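Local atomic coordinates of nitrate regulatory protein (Klebsiella oxytoca, PDB entry 4AKK), a protein that responds to nitrate and nitrite and binds the terminator in the nasF operon leader RNA, causing transcription antitermination of the nasFEDCBA operon. Residues 368-373 with 405-410. Numbering follows the deposited sequence.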
ATOM      1  N   LYS A 368     -12.659  -7.027 -17.273  1.00 35.22           N
ATOM      2  CA  LYS A 368     -13.930  -7.622 -16.855  1.00 38.91           C
ATOM      3  C   LYS A 368     -14.757  -6.596 -16.080  1.00 36.65           C
ATOM      4  O   LYS A 368     -15.971  -6.461 -16.272  1.00 37.26           O
ATOM      5  CB  LYS A 368     -13.696  -8.856 -15.973  1.00 37.25           C
ATOM      6  CG  LYS A 368     -14.998  -9.475 -15.455  1.00 37.45           C
ATOM      7  CD  LYS A 368     -14.905  -9.841 -13.982  1.00 50.00           C
ATOM      8  CE  LYS A 368     -13.821 -10.871 -13.734  1.00 53.29           C
ATOM      9  NZ  LYS A 368     -14.043 -11.612 -12.464  1.00 56.57           N
ATOM     10  N   LEU A 369     -14.091  -5.877 -15.192  1.00 34.72           N
ATOM     11  CA  LEU A 369     -14.743  -4.810 -14.448  1.00 33.11           C
ATOM     12  C   LEU A 369     -15.244  -3.700 -15.358  1.00 31.36           C
ATOM     13  O   LEU A 369     -16.357  -3.203 -15.183  1.00 30.54           O
ATOM     14  CB  LEU A 369     -13.790  -4.249 -13.408  1.00 35.33           C
ATOM     15  CG  LEU A 369     -13.425  -5.298 -12.367  1.00 38.41           C
ATOM     16  CD1 LEU A 369     -12.264  -4.837 -11.493  1.00 35.09           C
ATOM     17  CD2 LEU A 369     -14.653  -5.630 -11.531  1.00 41.94           C
ATOM     18  N   ILE A 370     -14.423  -3.321 -16.337  1.00 31.88           N
ATOM     19  CA  ILE A 370     -14.796  -2.280 -17.277  1.00 26.58           C
ATOM     20  C   ILE A 370     -15.966  -2.708 -18.166  1.00 33.33           C
ATOM     21  O   ILE A 370     -16.838  -1.899 -18.488  1.00 32.03           O
ATOM     22  CB  ILE A 370     -13.599  -1.849 -18.156  1.00 29.99           C
ATOM     23  CG1 ILE A 370     -12.564  -1.094 -17.310  1.00 34.43           C
ATOM     24  CG2 ILE A 370     -14.073  -0.959 -19.268  1.00 27.43           C
ATOM     25  CD1 ILE A 370     -11.161  -1.061 -17.908  1.00 31.13           C
ATOM     26  N   GLU A 371     -15.983  -3.979 -18.567  1.00 34.52           N
ATOM     27  CA  GLU A 371     -17.092  -4.495 -19.368  1.00 38.02           C
ATOM     28  C   GLU A 371     -18.404  -4.446 -18.577  1.00 36.30           C
ATOM     29  O   GLU A 371     -19.427  -3.969 -19.075  1.00 39.35           O
ATOM     30  CB  GLU A 371     -16.799  -5.914 -19.865  1.00 38.91           C
ATOM     31  CG  GLU A 371     -15.679  -5.993 -20.912  1.00 39.08           C
ATOM     32  CD  GLU A 371     -15.968  -5.152 -22.138  1.00 44.73           C
ATOM     33  OE1 GLU A 371     -17.159  -4.952 -22.462  1.00 46.87           O
ATOM     34  OE2 GLU A 371     -15.004  -4.685 -22.776  1.00 57.43           O
ATOM     35  N   LYS A 372     -18.363  -4.929 -17.340  1.00 35.00           N
ATOM     36  CA  LYS A 372     -19.501  -4.788 -16.424  1.00 37.68           C
ATOM     37  C   LYS A 372     -19.997  -3.339 -16.262  1.00 36.28           C
ATOM     38  O   LYS A 372     -21.196  -3.065 -16.361  1.00 36.56           O
ATOM     39  CB  LYS A 372     -19.146  -5.353 -15.055  1.00 38.55           C
ATOM     40  CG  LYS A 372     -19.101  -6.870 -14.964  1.00 44.15           C
ATOM     41  CD  LYS A 372     -18.519  -7.279 -13.608  1.00 51.02           C
ATOM     42  CE  LYS A 372     -18.678  -8.762 -13.321  1.00 62.36           C
ATOM     43  NZ  LYS A 372     -19.991  -9.065 -12.688  1.00 79.35           N
ATOM     44  N   ALA A 373     -19.090  -2.406 -15.994  1.00 36.01           N
ATOM     45  CA  ALA A 373     -19.496  -1.001 -15.906  1.00 32.47           C
ATOM     46  C   ALA A 373     -20.140  -0.511 -17.206  1.00 39.28           C
ATOM     47  O   ALA A 373     -21.114   0.246 -17.179  1.00 36.53           O
ATOM     48  CB  ALA A 373     -18.331  -0.117 -15.515  1.00 26.69           C
ATOM     49  N   GLU A 405     -10.726   2.076 -12.057  1.00 33.95           N
ATOM     50  CA  GLU A 405     -11.164   2.719 -10.810  1.00 35.30           C
ATOM     51  C   GLU A 405     -12.536   3.360 -10.974  1.00 30.16           C
ATOM     52  O   GLU A 405     -13.376   3.258 -10.099  1.00 30.81           O
ATOM     53  CB  GLU A 405     -10.144   3.758 -10.336  1.00 31.02           C
ATOM     54  CG  GLU A 405      -8.820   3.163  -9.890  1.00 37.38           C
ATOM     55  CD  GLU A 405      -7.730   4.217  -9.721  1.00 48.57           C
ATOM     56  OE1 GLU A 405      -7.815   5.274 -10.384  1.00 43.63           O
ATOM     57  OE2 GLU A 405      -6.784   3.986  -8.933  1.00 55.30           O
ATOM     58  N   ILE A 406     -12.762   4.013 -12.105  1.00 33.24           N
ATOM     59  CA  ILE A 406     -14.089   4.531 -12.420  1.00 32.22           C
ATOM     60  C   ILE A 406     -15.087   3.392 -12.463  1.00 29.58           C
ATOM     61  O   ILE A 406     -16.200   3.515 -11.965  1.00 29.57           O
ATOM     62  CB  ILE A 406     -14.115   5.214 -13.804  1.00 35.95           C
ATOM     63  CG1 ILE A 406     -13.165   6.414 -13.838  1.00 30.34           C
ATOM     64  CG2 ILE A 406     -15.554   5.586 -14.190  1.00 31.86           C
ATOM     65  CD1 ILE A 406     -13.377   7.416 -12.697  1.00 26.97           C
ATOM     66  N   ALA A 407     -14.684   2.287 -13.084  1.00 28.76           N
ATOM     67  CA  ALA A 407     -15.560   1.138 -13.250  1.00 25.19           C
ATOM     68  C   ALA A 407     -15.942   0.554 -11.907  1.00 28.29           C
ATOM     69  O   ALA A 407     -17.112   0.224 -11.671  1.00 27.29           O
ATOM     70  CB  ALA A 407     -14.888   0.063 -14.112  1.00 28.96           C
ATOM     71  N   ARG A 408     -14.939   0.406 -11.043  1.00 30.10           N
ATOM     72  CA  ARG A 408     -15.138  -0.091  -9.699  1.00 29.42           C
ATOM     73  C   ARG A 408     -16.053   0.846  -8.940  1.00 32.45           C
ATOM     74  O   ARG A 408     -16.956   0.394  -8.251  1.00 31.18           O
ATOM     75  CB  ARG A 408     -13.812  -0.232  -8.961  1.00 34.04           C
ATOM     76  CG  ARG A 408     -13.030  -1.470  -9.338  1.00 43.18           C
ATOM     77  CD  ARG A 408     -11.893  -1.739  -8.357  1.00 45.09           C
ATOM     78  NE  ARG A 408     -11.094  -2.884  -8.776  1.00 48.37           N
ATOM     79  CZ  ARG A 408      -9.844  -2.806  -9.224  1.00 49.41           C
ATOM     80  NH1 ARG A 408      -9.228  -1.636  -9.290  1.00 44.00           N
ATOM     81  NH2 ARG A 408      -9.205  -3.908  -9.593  1.00 56.75           N
ATOM     82  N   ALA A 409     -15.831   2.152  -9.066  1.00 29.58           N
ATOM     83  CA  ALA A 409     -16.698   3.103  -8.376  1.00 32.06           C
ATOM     84  C   ALA A 409     -18.164   2.900  -8.760  1.00 34.44           C
ATOM     85  O   ALA A 409     -19.034   2.905  -7.902  1.00 32.25           O
ATOM     86  CB  ALA A 409     -16.266   4.550  -8.637  1.00 27.84           C
ATOM     87  N   LEU A 410     -18.436   2.715 -10.048  1.00 29.36           N
ATOM     88  CA  LEU A 410     -19.821   2.590 -10.513  1.00 33.35           C
ATOM     89  C   LEU A 410     -20.496   1.289 -10.061  1.00 37.97           C
ATOM     90  O   LEU A 410     -21.684   1.284  -9.741  1.00 34.94           O
ATOM     91  CB  LEU A 410     -19.910   2.740 -12.035  1.00 32.46           C
ATOM     92  CG  LEU A 410     -21.255   2.454 -12.721  1.00 38.55           C
ATOM     93  CD1 LEU A 410     -22.359   3.337 -12.161  1.00 39.91           C
ATOM     94  CD2 LEU A 410     -21.147   2.627 -14.238  1.00 35.01           C
TER
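In the small three-helix ANTAR domain, the RNA-binding effector of this regulator, helix 360-380 packs on helix 403-412 through an alanine pair, Ala373 and Ala407. The two CB methyls meet at 3.7 Å, and their CA atoms are 5.2 Å apart. Such small side chains let the axes of 368-373 and 405-410 approach to 8.5 Å while crossing at 53°. Ala407 sits against main chain as much as side chain: its CB lies 3.7 Å from Leu369 O and 3.9 Å from Ile370 CA, with CG1 of the branched Ile370 flanking it. Leu369 O is not left without a partner by this methyl, since it accepts the helical bond from Ala373 N.

Larger side chains continue the contact beyond the alanines. Leu410, whose CG stands anti to the backbone N (chi1 172°), places CD2 3.8 Å from Ala373 O and also touches the Ala373 methyl; farther along, Val376 and Leu377 extend its apolar surroundings. Leu369 projects toward helix 403-412, and its CD1 lies 3.5 Å from Arg408 NE, approaching the guanidinium obliquely. Extended from CG to NE, the arginine carries NE and NH2 alongside this methyl, with CG also near it. Arginine suits such an exposed margin, because its long chain can lie over an apolar group and still keep its charge close to solvent.

Leu392 of the intervening helix 385-399 touches both Ala373 and Ile406, joining that helix to the pair. Beyond the contact, Ile406 and Ala409 pack on Thr412 of the second subunit, so helix 403-412 lies between its own domain core and the dimer partner. The alanine pair is how this protein joins the first and last helices of the compact three-helix bundle that is the ANTAR fold.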